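Local structure of AA10A (Thermobifida fusca, 5UIZ) at residues A[152-157]-A[167-172]; A[89-94]-A[208-213]; A[41-46]-A[215-220]; A[158-163]-A[197-202]. The protein is a copper-dependent lytic polysaccharide monooxygenase of family AA10 that probably cleaves cellulose chains oxidatively. All coordinates share one frame; numbering follows the deposited sequence.

Contact 1: A[152-157]-A[167-172]; sequences YVTKQG and WDSLEL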
loop_
_atom_site.group_PDB
_atom_site.type_symbol
_atom_site.label_atom_id
_atom_site.label_comp_id
_atom_site.label_asym_id
_atom_site.label_seq_id
_atom_site.Cartn_x
_atom_site.Cartn_y
_atom_site.Cartn_z
ATOM N N TYR A 152 -6.855 2.216 6.776
ATOM C CA TYR A 152 -7.776 3.168 6.219
ATOM C C TYR A 152 -8.349 2.630 4.895
ATOM O O TYR A 152 -7.684 1.891 4.155
ATOM C CB TYR A 152 -7.047 4.475 5.959
ATOM C CG TYR A 152 -6.568 5.194 7.182
ATOM C CD1 TYR A 152 -5.372 4.853 7.788
ATOM C CD2 TYR A 152 -7.305 6.253 7.713
ATOM C CE1 TYR A 152 -4.942 5.490 8.912
ATOM C CE2 TYR A 152 -6.854 6.915 8.820
ATOM C CZ TYR A 152 -5.678 6.511 9.429
ATOM O OH TYR A 152 -5.244 7.153 10.518
ATOM N N VAL A 153 -9.574 3.007 4.566
ATOM C CA VAL A 153 -10.164 2.682 3.264
ATOM C C VAL A 153 -10.831 3.940 2.700
ATOM O O VAL A 153 -11.484 4.730 3.463
ATOM C CB VAL A 153 -11.179 1.500 3.310
ATOM C CG1 VAL A 153 -11.561 1.079 1.898
ATOM C CG2 VAL A 153 -10.544 0.277 3.965
ATOM N N THR A 154 -10.682 4.121 1.393
ATOM C CA THR A 154 -11.318 5.234 0.711
ATOM C C THR A 154 -12.872 5.228 0.901
ATOM O O THR A 154 -13.493 4.175 1.023
ATOM C CB THR A 154 -11.001 5.238 -0.801
ATOM O OG1 THR A 154 -11.140 3.930 -1.333
ATOM C CG2 THR A 154 -9.561 5.700 -1.024
ATOM N N LYS A 155 -13.439 6.420 0.962
ATOM C CA LYS A 155 -14.874 6.640 1.140
ATOM C C LYS A 155 -15.625 6.366 -0.158
ATOM O O LYS A 155 -15.081 6.595 -1.234
ATOM C CB LYS A 155 -15.127 8.066 1.566
ATOM C CG LYS A 155 -14.976 8.246 3.037
ATOM C CD LYS A 155 -14.398 9.563 3.484
ATOM C CE LYS A 155 -14.978 10.801 2.843
ATOM N NZ LYS A 155 -14.525 11.954 3.701
ATOM N N GLN A 156 -16.856 5.837 -0.069
ATOM C CA GLN A 156 -17.726 5.712 -1.249
ATOM C C GLN A 156 -17.851 7.051 -1.972
ATOM O O GLN A 156 -18.030 8.046 -1.330
ATOM C CB GLN A 156 -19.141 5.210 -0.894
ATOM C CG GLN A 156 -19.878 4.656 -2.133
ATOM C CD GLN A 156 -19.197 3.398 -2.731
ATOM O OE1 GLN A 156 -18.463 2.675 -2.054
ATOM N NE2 GLN A 156 -19.432 3.151 -4.022
ATOM N N GLY A 157 -17.745 7.049 -3.309
ATOM C CA GLY A 157 -17.657 8.273 -4.104
ATOM C C GLY A 157 -16.220 8.533 -4.585
ATOM O O GLY A 157 -16.016 9.182 -5.579
ATOM N N TRP A 167 -5.825 12.255 2.662
ATOM C CA TRP A 167 -6.284 11.908 3.990
ATOM C C TRP A 167 -7.763 12.111 4.116
ATOM O O TRP A 167 -8.391 11.249 4.654
ATOM C CB TRP A 167 -5.572 12.687 5.084
ATOM C CG TRP A 167 -4.194 12.293 5.189
ATOM C CD1 TRP A 167 -3.089 12.933 4.642
ATOM C CD2 TRP A 167 -3.709 11.138 5.833
ATOM N NE1 TRP A 167 -1.954 12.237 4.958
ATOM C CE2 TRP A 167 -2.302 11.118 5.663
ATOM C CE3 TRP A 167 -4.316 10.101 6.535
ATOM C CZ2 TRP A 167 -1.505 10.124 6.211
ATOM C CZ3 TRP A 167 -3.532 9.129 7.068
ATOM C CH2 TRP A 167 -2.141 9.138 6.911
ATOM N N ASP A 168 -8.294 13.231 3.602
ATOM C CA ASP A 168 -9.751 13.450 3.504
ATOM C C ASP A 168 -10.487 12.274 2.894
ATOM O O ASP A 168 -11.540 11.863 3.387
ATOM C CB ASP A 168 -10.075 14.746 2.741
ATOM C CG ASP A 168 -11.568 15.080 2.740
ATOM O OD1 ASP A 168 -12.135 15.277 3.840
ATOM O OD2 ASP A 168 -12.168 15.147 1.631
ATOM N N SER A 169 -9.926 11.698 1.847
ATOM C CA SER A 169 -10.597 10.623 1.096
ATOM C C SER A 169 -10.662 9.274 1.894
ATOM O O SER A 169 -11.377 8.370 1.530
ATOM C CB SER A 169 -9.903 10.413 -0.270
ATOM O OG SER A 169 -8.631 9.769 -0.163
ATOM N N LEU A 170 -9.908 9.175 2.978
ATOM C CA LEU A 170 -9.764 7.936 3.718
ATOM C C LEU A 170 -10.516 7.953 5.044
ATOM O O LEU A 170 -10.551 8.989 5.722
ATOM C CB LEU A 170 -8.292 7.745 4.034
ATOM C CG LEU A 170 -7.435 7.371 2.849
ATOM C CD1 LEU A 170 -6.004 7.355 3.368
ATOM C CD2 LEU A 170 -7.780 6.007 2.293
ATOM N N GLU A 171 -11.063 6.815 5.450
ATOM C CA GLU A 171 -11.519 6.695 6.843
ATOM C C GLU A 171 -10.864 5.525 7.522
ATOM O O GLU A 171 -10.668 4.494 6.909
ATOM C CB GLU A 171 -13.028 6.523 6.912
ATOM C CG GLU A 171 -13.779 7.836 6.708
ATOM C CD GLU A 171 -15.301 7.666 6.641
ATOM O OE1 GLU A 171 -15.784 6.527 6.342
ATOM O OE2 GLU A 171 -16.009 8.678 6.881
ATOM N N LEU A 172 -10.532 5.700 8.786
ATOM C CA LEU A 172 -9.923 4.657 9.580
ATOM C C LEU A 172 -10.980 3.619 9.859
ATOM O O LEU A 172 -12.050 3.971 10.363
ATOM C CB LEU A 172 -9.396 5.272 10.869
ATOM C CG LEU A 172 -8.760 4.299 11.848
ATOM C CD1 LEU A 172 -7.519 3.708 11.242
ATOM C CD2 LEU A 172 -8.441 5.081 13.116
HETATM O O HOH W 1 -14.063 13.544 1.646
#
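The ring of Tyr152 is held between Trp167 and Leu172, where strands 146-154 and 170-175 pair antiparallel in the mixed sheet. The six-membered ring of Trp167 turns its edge to one face, an edge-to-face (T-shaped) stack with the planes at 85° and the centroids 5.7 Å apart. Leu172 covers the opposite face: its CD1 stands 3.9 Å from the centroid of the Tyr152 ring, a CH-pi contact close to the ring normal. CG of Tyr152 lies beside its own backbone N (chi1 -66°), which lays the ring alongside the backbone and CB of Leu172, on the face of the sheet that also carries Thr154 and Leu170. Val153 pairs with Glu171 through two antiparallel backbone bonds, N to Glu171 O at 3.0 Å and O from Glu171 N at 2.9 Å, the latter nearly straight at 173°. At Thr154, CG2 rests 3.8 Å from CD2 of Leu170, while OG1 turns to His198 on neighbouring strand 198-206. Lys155 leaves the strand pairing, yet its backbone N still reaches Ser169 O at 2.9 Å. Its side chain, bent at chi2 and chi3, runs across the carboxylate end of Glu171, which has a weak, long ion pair with Arg194, and brings NZ 3.0 Å from Asp168 O, at the type I turn Trp167–Leu170. The contact thus has two chemistries: an aromatic and aliphatic sandwich at the Tyr152 end, and at the Lys155 end an ammonium bonded to a turn carbonyl, which, with carboxylates nearby, would probably favour its protonated form.

Contact 2: A[89-94]-A[208-213]; sequences RDWVGG and HMDQTY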
loop_
_atom_site.group_PDB
_atom_site.type_symbol
_atom_site.label_atom_id
_atom_site.label_comp_id
_atom_site.label_asym_id
_atom_site.label_seq_id
_atom_site.Cartn_x
_atom_site.Cartn_y
_atom_site.Cartn_z
ATOM N N ARG A 89 9.199 4.928 6.299
ATOM C CA ARG A 89 9.873 6.096 6.814
ATOM C C ARG A 89 10.388 5.823 8.206
ATOM O O ARG A 89 9.766 5.097 8.961
ATOM C CB ARG A 89 8.934 7.300 6.818
ATOM C CG ARG A 89 8.403 7.720 5.456
ATOM C CD ARG A 89 7.569 8.999 5.626
ATOM N NE ARG A 89 8.459 10.110 5.909
ATOM C CZ ARG A 89 9.045 10.854 4.991
ATOM N NH1 ARG A 89 9.908 11.723 5.374
ATOM N NH2 ARG A 89 8.813 10.702 3.718
ATOM N N ASP A 90 11.504 6.448 8.552
ATOM C CA ASP A 90 12.005 6.468 9.903
ATOM C C ASP A 90 11.658 7.818 10.567
ATOM O O ASP A 90 11.575 8.857 9.894
ATOM C CB ASP A 90 13.519 6.317 9.915
ATOM C CG ASP A 90 13.989 4.904 9.538
ATOM O OD1 ASP A 90 13.279 3.864 9.714
ATOM O OD2 ASP A 90 15.122 4.872 9.077
ATOM N N TRP A 91 11.444 7.770 11.878
ATOM C CA TRP A 91 11.333 8.935 12.724
ATOM C C TRP A 91 10.088 9.788 12.384
ATOM O O TRP A 91 10.101 11.010 12.453
ATOM C CB TRP A 91 12.666 9.749 12.677
ATOM C CG TRP A 91 13.814 9.029 13.287
ATOM C CD1 TRP A 91 14.920 8.559 12.638
ATOM C CD2 TRP A 91 14.020 8.742 14.695
ATOM N NE1 TRP A 91 15.793 7.970 13.552
ATOM C CE2 TRP A 91 15.265 8.090 14.817
ATOM C CE3 TRP A 91 13.267 8.967 15.846
ATOM C CZ2 TRP A 91 15.774 7.653 16.052
ATOM C CZ3 TRP A 91 13.762 8.533 17.069
ATOM C CH2 TRP A 91 15.027 7.904 17.165
ATOM N N VAL A 92 9.010 9.106 12.030
ATOM C CA VAL A 92 7.733 9.750 11.830
ATOM C C VAL A 92 7.121 10.218 13.184
ATOM O O VAL A 92 6.365 11.180 13.206
ATOM C CB VAL A 92 6.755 8.854 11.029
ATOM C CG1 VAL A 92 5.327 9.411 11.025
ATOM C CG2 VAL A 92 7.249 8.702 9.592
ATOM N N GLY A 93 7.420 9.524 14.285
ATOM C CA GLY A 93 6.914 9.892 15.624
ATOM C C GLY A 93 5.397 9.908 15.747
ATOM O O GLY A 93 4.816 10.667 16.548
ATOM N N GLY A 94 4.743 9.054 14.949
ATOM C CA GLY A 94 3.286 8.948 14.967
ATOM C C GLY A 94 2.619 10.010 14.111
ATOM O O GLY A 94 1.417 9.990 13.943
ATOM N N HIS A 208 10.880 -2.512 16.256
ATOM C CA HIS A 208 12.318 -2.467 16.564
ATOM C C HIS A 208 12.870 -1.055 16.678
ATOM O O HIS A 208 13.906 -0.848 17.282
ATOM C CB HIS A 208 13.132 -3.262 15.541
ATOM C CG HIS A 208 13.088 -2.722 14.135
ATOM N ND1 HIS A 208 11.909 -2.488 13.461
ATOM C CD2 HIS A 208 14.083 -2.448 13.252
ATOM C CE1 HIS A 208 12.172 -2.084 12.237
ATOM N NE2 HIS A 208 13.484 -2.024 12.087
ATOM N N MET A 209 12.205 -0.090 16.053
ATOM C CA MET A 209 12.632 1.320 16.084
ATOM C C MET A 209 11.474 2.118 15.536
ATOM O O MET A 209 10.399 1.544 15.270
ATOM C CB MET A 209 13.861 1.544 15.207
ATOM C CG MET A 209 13.668 1.183 13.735
ATOM S SD MET A 209 15.020 1.778 12.709
ATOM C CE MET A 209 14.702 3.555 12.687
ATOM N N ASP A 210 11.639 3.431 15.366
ATOM C CA ASP A 210 10.513 4.236 14.857
ATOM C C ASP A 210 10.636 4.135 13.331
ATOM O O ASP A 210 11.327 4.901 12.702
ATOM C CB ASP A 210 10.574 5.663 15.363
ATOM C CG ASP A 210 9.476 6.516 14.826
ATOM O OD1 ASP A 210 8.645 6.053 14.009
ATOM O OD2 ASP A 210 9.431 7.670 15.264
ATOM N N GLN A 211 10.052 3.077 12.792
ATOM C CA GLN A 211 10.045 2.832 11.370
ATOM C C GLN A 211 8.624 2.464 11.036
ATOM O O GLN A 211 8.013 1.564 11.673
ATOM C CB GLN A 211 10.977 1.677 11.053
ATOM C CG GLN A 211 11.012 1.296 9.575
ATOM C CD GLN A 211 12.202 0.416 9.328
ATOM O OE1 GLN A 211 12.067 -0.781 9.310
ATOM N NE2 GLN A 211 13.401 1.021 9.244
ATOM N N THR A 212 8.095 3.137 10.038
ATOM C CA THR A 212 6.732 3.009 9.696
ATOM C C THR A 212 6.646 2.712 8.197
ATOM O O THR A 212 7.217 3.435 7.407
ATOM C CB THR A 212 5.970 4.294 10.037
ATOM O OG1 THR A 212 6.143 4.613 11.416
ATOM C CG2 THR A 212 4.499 4.080 9.786
ATOM N N TYR A 213 5.881 1.664 7.864
ATOM C CA TYR A 213 5.552 1.283 6.503
ATOM C C TYR A 213 4.203 1.780 6.077
ATOM O O TYR A 213 3.203 1.753 6.874
ATOM C CB TYR A 213 5.594 -0.231 6.397
ATOM C CG TYR A 213 6.989 -0.756 6.616
ATOM C CD1 TYR A 213 7.523 -0.845 7.886
ATOM C CD2 TYR A 213 7.777 -1.167 5.543
ATOM C CE1 TYR A 213 8.816 -1.315 8.091
ATOM C CE2 TYR A 213 9.067 -1.640 5.738
ATOM C CZ TYR A 213 9.585 -1.693 7.018
ATOM O OH TYR A 213 10.854 -2.167 7.223
HETATM O O HOH W 2 8.612 6.101 11.392
HETATM O O HOH W 3 5.799 6.435 13.748
#
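Asp90 and Gln211 lie side by side and point the same way, their carboxylate and amide planes only 15° apart. Gln211 NE2 donates to the syn lone pair of Asp90 OD1 at 2.9 Å, and the acceptor lies in the amide plane. CG of Gln211 is anti to the backbone N (chi1 178°) and the chain stays extended beyond it, which brings the amide out alongside Asp90; its OE1 accepts from Tyr213 OH. Met209 crosses the same carboxylate at a slant, with CE 3.3 Å from Asp90 OD1. Asp210 is turned the other way, toward the loop after the strand. Its OD2 takes the N-H of Gly93 at 2.9 Å on the syn side, and its carboxylate stands 64° to the ring of Trp91, with CB over one face toward the rim. Asp210 OD1 receives protons from two waters that also bond Thr212 OG1; one accepts from Val92 N and donates to Arg89 O, the other accepts from Gly94 N. In the backbone, Arg89 and Thr212 form an antiparallel hydrogen-bonded pair, with Arg89 N to Thr212 O at 2.7 Å, and beyond the last bridge Trp91 N still donates to Asp210 O. Strand 88-90 is thereby joined to the start of strand 211-221. Strand 198-206 flanks the latter, helix 96-99 packs on Arg89, Val92 and Thr212, and Tyr213 reaches the N-terminal amine of copper ligand His37.

Contact 3: A[41-46]-A[215-220]; sequences INPATR and LCSDVN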
loop_
_atom_site.group_PDB
_atom_site.type_symbol
_atom_site.label_atom_id
_atom_site.label_comp_id
_atom_site.label_asym_id
_atom_site.label_seq_id
_atom_site.Cartn_x
_atom_site.Cartn_y
_atom_site.Cartn_z
ATOM N N ILE A 41 0.799 -8.660 1.398
ATOM C CA ILE A 41 0.726 -9.696 0.390
ATOM C C ILE A 41 -0.710 -9.888 -0.121
ATOM O O ILE A 41 -0.892 -10.187 -1.282
ATOM C CB ILE A 41 1.216 -11.038 1.014
ATOM C CG1 ILE A 41 2.640 -10.875 1.537
ATOM C CG2 ILE A 41 1.166 -12.214 0.030
ATOM C CD1 ILE A 41 3.562 -10.066 0.622
ATOM N N ASN A 42 -1.690 -9.808 0.783
ATOM C CA ASN A 42 -3.118 -9.846 0.445
ATOM C C ASN A 42 -3.860 -8.818 1.287
ATOM O O ASN A 42 -3.731 -8.815 2.502
ATOM C CB ASN A 42 -3.775 -11.222 0.693
ATOM C CG ASN A 42 -5.307 -11.183 0.512
ATOM O OD1 ASN A 42 -6.065 -10.994 1.477
ATOM N ND2 ASN A 42 -5.752 -11.311 -0.708
ATOM N N PRO A 43 -4.616 -7.917 0.646
ATOM C CA PRO A 43 -4.671 -7.610 -0.785
ATOM C C PRO A 43 -3.352 -6.947 -1.159
ATOM O O PRO A 43 -2.933 -6.018 -0.516
ATOM C CB PRO A 43 -5.835 -6.657 -0.925
ATOM C CG PRO A 43 -5.956 -6.010 0.398
ATOM C CD PRO A 43 -5.453 -6.992 1.418
ATOM N N ALA A 44 -2.716 -7.490 -2.185
ATOM C CA ALA A 44 -1.387 -7.088 -2.587
ATOM C C ALA A 44 -1.287 -5.582 -2.761
ATOM O O ALA A 44 -2.149 -4.966 -3.395
ATOM C CB ALA A 44 -1.042 -7.746 -3.902
ATOM N N THR A 45 -0.213 -5.010 -2.239
ATOM C CA THR A 45 0.044 -3.602 -2.450
ATOM C C THR A 45 0.348 -3.313 -3.932
ATOM O O THR A 45 0.565 -4.196 -4.731
ATOM C CB THR A 45 1.247 -3.098 -1.607
ATOM O OG1 THR A 45 2.381 -3.938 -1.816
ATOM C CG2 THR A 45 0.914 -3.131 -0.194
ATOM N N ARG A 46 0.400 -2.056 -4.266
ATOM C CA ARG A 46 0.738 -1.648 -5.597
ATOM C C ARG A 46 2.104 -2.140 -6.080
ATOM O O ARG A 46 2.167 -2.689 -7.171
ATOM C CB ARG A 46 0.626 -0.124 -5.734
ATOM C CG ARG A 46 -0.805 0.351 -5.714
ATOM C CD ARG A 46 -0.935 1.867 -5.814
ATOM N NE ARG A 46 -2.363 2.217 -5.868
ATOM C CZ ARG A 46 -2.862 3.454 -5.936
ATOM N NH1 ARG A 46 -2.085 4.533 -5.925
ATOM N NH2 ARG A 46 -4.155 3.623 -6.034
ATOM N N LEU A 215 1.442 1.348 3.054
ATOM C CA LEU A 215 1.087 0.253 2.155
ATOM C C LEU A 215 -0.247 0.472 1.515
ATOM O O LEU A 215 -1.265 0.284 2.162
ATOM C CB LEU A 215 1.086 -1.062 2.951
ATOM C CG LEU A 215 2.427 -1.256 3.698
ATOM C CD1 LEU A 215 2.400 -2.343 4.756
ATOM C CD2 LEU A 215 3.599 -1.424 2.720
ATOM N N CYS A 216 -0.248 0.939 0.259
ATOM C CA CYS A 216 -1.476 1.092 -0.527
ATOM C C CYS A 216 -1.792 -0.180 -1.334
ATOM O O CYS A 216 -0.922 -0.711 -2.056
ATOM C CB CYS A 216 -1.407 2.258 -1.530
ATOM S SG CYS A 216 -1.491 3.910 -0.800
ATOM N N SER A 217 -3.047 -0.601 -1.239
ATOM C CA SER A 217 -3.583 -1.757 -1.957
ATOM C C SER A 217 -4.872 -1.412 -2.669
ATOM O O SER A 217 -5.834 -0.938 -2.037
ATOM C CB SER A 217 -3.861 -2.896 -1.044
ATOM O OG SER A 217 -2.688 -3.294 -0.349
ATOM N N ASP A 218 -4.908 -1.656 -3.971
ATOM C CA ASP A 218 -6.139 -1.455 -4.726
ATOM C C ASP A 218 -7.057 -2.649 -4.609
ATOM O O ASP A 218 -6.606 -3.802 -4.732
ATOM C CB ASP A 218 -5.869 -1.106 -6.164
ATOM C CG ASP A 218 -5.070 0.129 -6.273
ATOM O OD1 ASP A 218 -5.658 1.264 -6.197
ATOM O OD2 ASP A 218 -3.827 -0.057 -6.369
ATOM N N VAL A 219 -8.306 -2.366 -4.278
ATOM C CA VAL A 219 -9.305 -3.403 -4.064
ATOM C C VAL A 219 -10.585 -3.106 -4.822
ATOM O O VAL A 219 -10.856 -1.973 -5.238
ATOM C CB VAL A 219 -9.621 -3.678 -2.578
ATOM C CG1 VAL A 219 -8.364 -4.067 -1.813
ATOM C CG2 VAL A 219 -10.271 -2.485 -1.888
ATOM N N ASN A 220 -11.370 -4.164 -4.986
ATOM C CA ASN A 220 -12.707 -4.058 -5.583
ATOM C C ASN A 220 -13.690 -4.752 -4.629
ATOM O O ASN A 220 -13.656 -5.947 -4.490
ATOM C CB ASN A 220 -12.664 -4.732 -6.952
ATOM C CG ASN A 220 -13.983 -4.697 -7.652
ATOM O OD1 ASN A 220 -14.728 -3.741 -7.524
ATOM N ND2 ASN A 220 -14.295 -5.760 -8.382
HETATM O O HOH W 4 -2.662 -2.933 -4.998
HETATM O O HOH W 5 -4.603 -5.471 -4.140
#
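Arg46 grips Asp218 side-on with two nitrogens: NE meets OD2 and NH2 meets OD1, each at 2.8 Å. Both oxygens use their syn lone pairs, and the guanidinium and carboxylate planes are only 10° apart, the near-coplanar geometry of a side-on bidentate salt bridge. The arginine chain, extended from CG to NE (chi2 179°, chi3 177°), spans the distance from the first turn of helix 46-54. NH1 donates to Met119 O, and Trp125 adds a cation-pi contact, so all three nitrogens have partners. Arg46 N binds Cys216 O at 2.9 Å, beside the Cys216–Cys106 disulfide. Ser217 OG donates to Pro43 O at 2.7 Å; a cis peptide bond precedes this proline. Ala44 O is reached by two waters; one accepts from Asp218 N, the other lies 2.7 Å from Asp218 O. Thr45, at the N-cap, bonds Ser39 OG through OG1, which also takes a weak bond from Tyr48 N; its CG2 packs on Leu215 CB. Pro43 CB meets Val219 CG1 at 3.7 Å. The segment after strand 38-42 of the three-stranded sheet thus meets strand 211-221 of the mixed sheet. In this buried setting each carboxylate oxygen takes one N-H in a near-common plane, consistent with Asp218 remaining ionised and the guanidinium being fixed in rotation.

Contact 4: A[158-163]-A[197-202]; sequences FDPTTQ and RHVVFT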
loop_
_atom_site.group_PDB
_atom_site.type_symbol
_atom_site.label_atom_id
_atom_site.label_comp_id
_atom_site.label_asym_id
_atom_site.label_seq_id
_atom_site.Cartn_x
_atom_site.Cartn_y
_atom_site.Cartn_z
ATOM N N PHE A 158 -15.215 8.080 -3.847
ATOM C CA PHE A 158 -13.854 8.259 -4.278
ATOM C C PHE A 158 -13.550 7.461 -5.542
ATOM O O PHE A 158 -13.916 6.286 -5.644
ATOM C CB PHE A 158 -12.887 7.834 -3.162
ATOM C CG PHE A 158 -11.446 8.091 -3.507
ATOM C CD1 PHE A 158 -10.937 9.369 -3.464
ATOM C CD2 PHE A 158 -10.627 7.081 -3.933
ATOM C CE1 PHE A 158 -9.594 9.635 -3.755
ATOM C CE2 PHE A 158 -9.294 7.350 -4.264
ATOM C CZ PHE A 158 -8.800 8.637 -4.170
ATOM N N ASP A 159 -12.875 8.091 -6.506
ATOM C CA ASP A 159 -12.523 7.418 -7.752
ATOM C C ASP A 159 -10.994 7.394 -7.974
ATOM O O ASP A 159 -10.420 8.376 -8.466
ATOM C CB ASP A 159 -13.268 8.064 -8.931
ATOM C CG ASP A 159 -12.889 7.462 -10.293
ATOM O OD1 ASP A 159 -12.191 6.433 -10.420
ATOM O OD2 ASP A 159 -13.263 8.086 -11.277
ATOM N N PRO A 160 -10.343 6.263 -7.636
ATOM C CA PRO A 160 -8.891 6.143 -7.750
ATOM C C PRO A 160 -8.317 6.250 -9.160
ATOM O O PRO A 160 -7.132 6.535 -9.278
ATOM C CB PRO A 160 -8.586 4.774 -7.161
ATOM C CG PRO A 160 -9.802 4.408 -6.367
ATOM C CD PRO A 160 -10.927 5.002 -7.130
ATOM N N THR A 161 -9.156 6.112 -10.188
ATOM C CA THR A 161 -8.706 6.255 -11.546
ATOM C C THR A 161 -8.569 7.690 -11.925
ATOM O O THR A 161 -7.897 7.933 -12.900
ATOM C CB THR A 161 -9.584 5.522 -12.598
ATOM O OG1 THR A 161 -10.825 6.198 -12.729
ATOM C CG2 THR A 161 -9.834 4.096 -12.227
ATOM N N THR A 162 -9.167 8.628 -11.192
ATOM C CA THR A 162 -9.105 10.058 -11.537
ATOM C C THR A 162 -8.652 10.988 -10.428
ATOM O O THR A 162 -8.448 12.177 -10.686
ATOM C CB THR A 162 -10.473 10.641 -11.991
ATOM O OG1 THR A 162 -11.439 10.503 -10.943
ATOM C CG2 THR A 162 -10.996 9.909 -13.121
ATOM N N GLN A 163 -8.451 10.471 -9.229
ATOM C CA GLN A 163 -8.270 11.338 -8.059
ATOM C C GLN A 163 -7.121 10.810 -7.271
ATOM O O GLN A 163 -7.035 9.618 -7.030
ATOM C CB GLN A 163 -9.461 11.288 -7.080
ATOM C CG GLN A 163 -10.790 11.820 -7.584
ATOM C CD GLN A 163 -11.828 11.730 -6.469
ATOM O OE1 GLN A 163 -12.690 10.811 -6.430
ATOM N NE2 GLN A 163 -11.720 12.674 -5.516
ATOM N N ARG A 197 -14.459 -0.173 -6.743
ATOM C CA ARG A 197 -13.012 0.113 -6.705
ATOM C C ARG A 197 -12.668 1.080 -5.559
ATOM O O ARG A 197 -13.262 2.163 -5.418
ATOM C CB ARG A 197 -12.539 0.694 -8.024
ATOM C CG ARG A 197 -11.101 1.213 -7.992
ATOM C CD ARG A 197 -10.737 1.947 -9.301
ATOM N NE ARG A 197 -10.384 1.029 -10.379
ATOM C CZ ARG A 197 -9.226 0.420 -10.489
ATOM N NH1 ARG A 197 -8.260 0.574 -9.578
ATOM N NH2 ARG A 197 -9.003 -0.357 -11.542
ATOM N N HIS A 198 -11.697 0.671 -4.750
ATOM C CA HIS A 198 -11.248 1.449 -3.640
ATOM C C HIS A 198 -9.760 1.261 -3.406
ATOM O O HIS A 198 -9.080 0.430 -4.052
ATOM C CB HIS A 198 -12.041 1.032 -2.409
ATOM C CG HIS A 198 -13.372 1.670 -2.336
ATOM N ND1 HIS A 198 -13.534 2.974 -1.941
ATOM C CD2 HIS A 198 -14.611 1.211 -2.648
ATOM C CE1 HIS A 198 -14.816 3.293 -2.024
ATOM N NE2 HIS A 198 -15.489 2.250 -2.463
ATOM N N VAL A 199 -9.268 2.020 -2.458
ATOM C CA VAL A 199 -7.906 1.850 -1.948
ATOM C C VAL A 199 -7.879 1.545 -0.462
ATOM O O VAL A 199 -8.545 2.193 0.312
ATOM C CB VAL A 199 -7.093 3.099 -2.213
ATOM C CG1 VAL A 199 -5.642 2.930 -1.781
ATOM C CG2 VAL A 199 -7.117 3.383 -3.683
ATOM N N VAL A 200 -7.160 0.512 -0.104
ATOM C CA VAL A 200 -6.930 0.184 1.274
ATOM C C VAL A 200 -5.516 0.738 1.566
ATOM O O VAL A 200 -4.546 0.440 0.857
ATOM C CB VAL A 200 -6.934 -1.304 1.483
ATOM C CG1 VAL A 200 -6.582 -1.630 2.938
ATOM C CG2 VAL A 200 -8.258 -1.907 1.061
ATOM N N PHE A 201 -5.438 1.603 2.563
ATOM C CA PHE A 201 -4.158 2.141 3.027
ATOM C C PHE A 201 -3.768 1.640 4.426
ATOM O O PHE A 201 -4.431 1.954 5.417
ATOM C CB PHE A 201 -4.223 3.656 2.943
ATOM C CG PHE A 201 -2.947 4.331 3.257
ATOM C CD1 PHE A 201 -1.855 4.105 2.498
ATOM C CD2 PHE A 201 -2.850 5.222 4.337
ATOM C CE1 PHE A 201 -0.634 4.729 2.770
ATOM C CE2 PHE A 201 -1.650 5.829 4.617
ATOM C CZ PHE A 201 -0.537 5.598 3.822
ATOM N N THR A 202 -2.726 0.836 4.489
ATOM C CA THR A 202 -2.268 0.190 5.720
ATOM C C THR A 202 -0.956 0.847 6.229
ATOM O O THR A 202 0.027 1.001 5.478
ATOM C CB THR A 202 -2.042 -1.317 5.492
ATOM O OG1 THR A 202 -3.252 -1.914 5.065
ATOM C CG2 THR A 202 -1.610 -2.015 6.750
#
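Pro160 packs its ring carbons on Arg197 and Val199: CD stands 3.8 Å from CD of Arg197, and CG lies 3.9 Å from CG2 of Val199. The proline runs opposite to both side chains, its CB, CG and CD meeting their aliphatic carbons. Thr161 adds a methyl: its CG2, 3.6 Å from NE of Arg197, sits over one face of the guanidinium, and the two side chains cross at about a right angle. No hydrogen bond joins the two segments. Arg197 is bent at chi3 (-81°), which carries the guanidinium past the threonine methyl, and its NH1 is held by Trp125 O. On the loop side, an Asx turn sets the geometry: Asp159 OD1 accepts from Thr161 N at 3.1 Å and from Thr161 OG1 at 2.7 Å, both from the same face of the carboxylate. Gln163 OE1 then takes the N-H of Asp159 at 2.7 Å, closing the loop on itself. Further out, His198 and Val199 are tied to Thr154 OG1, which sets strand 198-206 beside strand 146-154. The interface across the segments is therefore apolar, with Asp159 OD1, Thr161 and the Gln163 side-chain carbonyl engaged in bonds within the loop and the arginine charge met by a backbone carbonyl elsewhere.

Overall arrangement
Contacts 1, 3 and 4 all reach one part of the mixed sheet, and strand 198-206 joins them. Contacts 1 and 4, with centres about 8 Å apart, touch through the backbone, where Tyr152 O lies 2.8 Å from Phe201 N. Contacts 3 and 4 meet on the other edge of that strand, where Ser217 O lies 2.8 Å from Val200 N. Contact 2 uses the same strand 211-221 as contact 3, but its centre is about 21 Å from that of contact 3. There the side chain of Gln211 comes within about 4 Å of the copper ion bound by His37 and His144, whereas the side chain of Leu215 in contact 3 is about 11 Å from it.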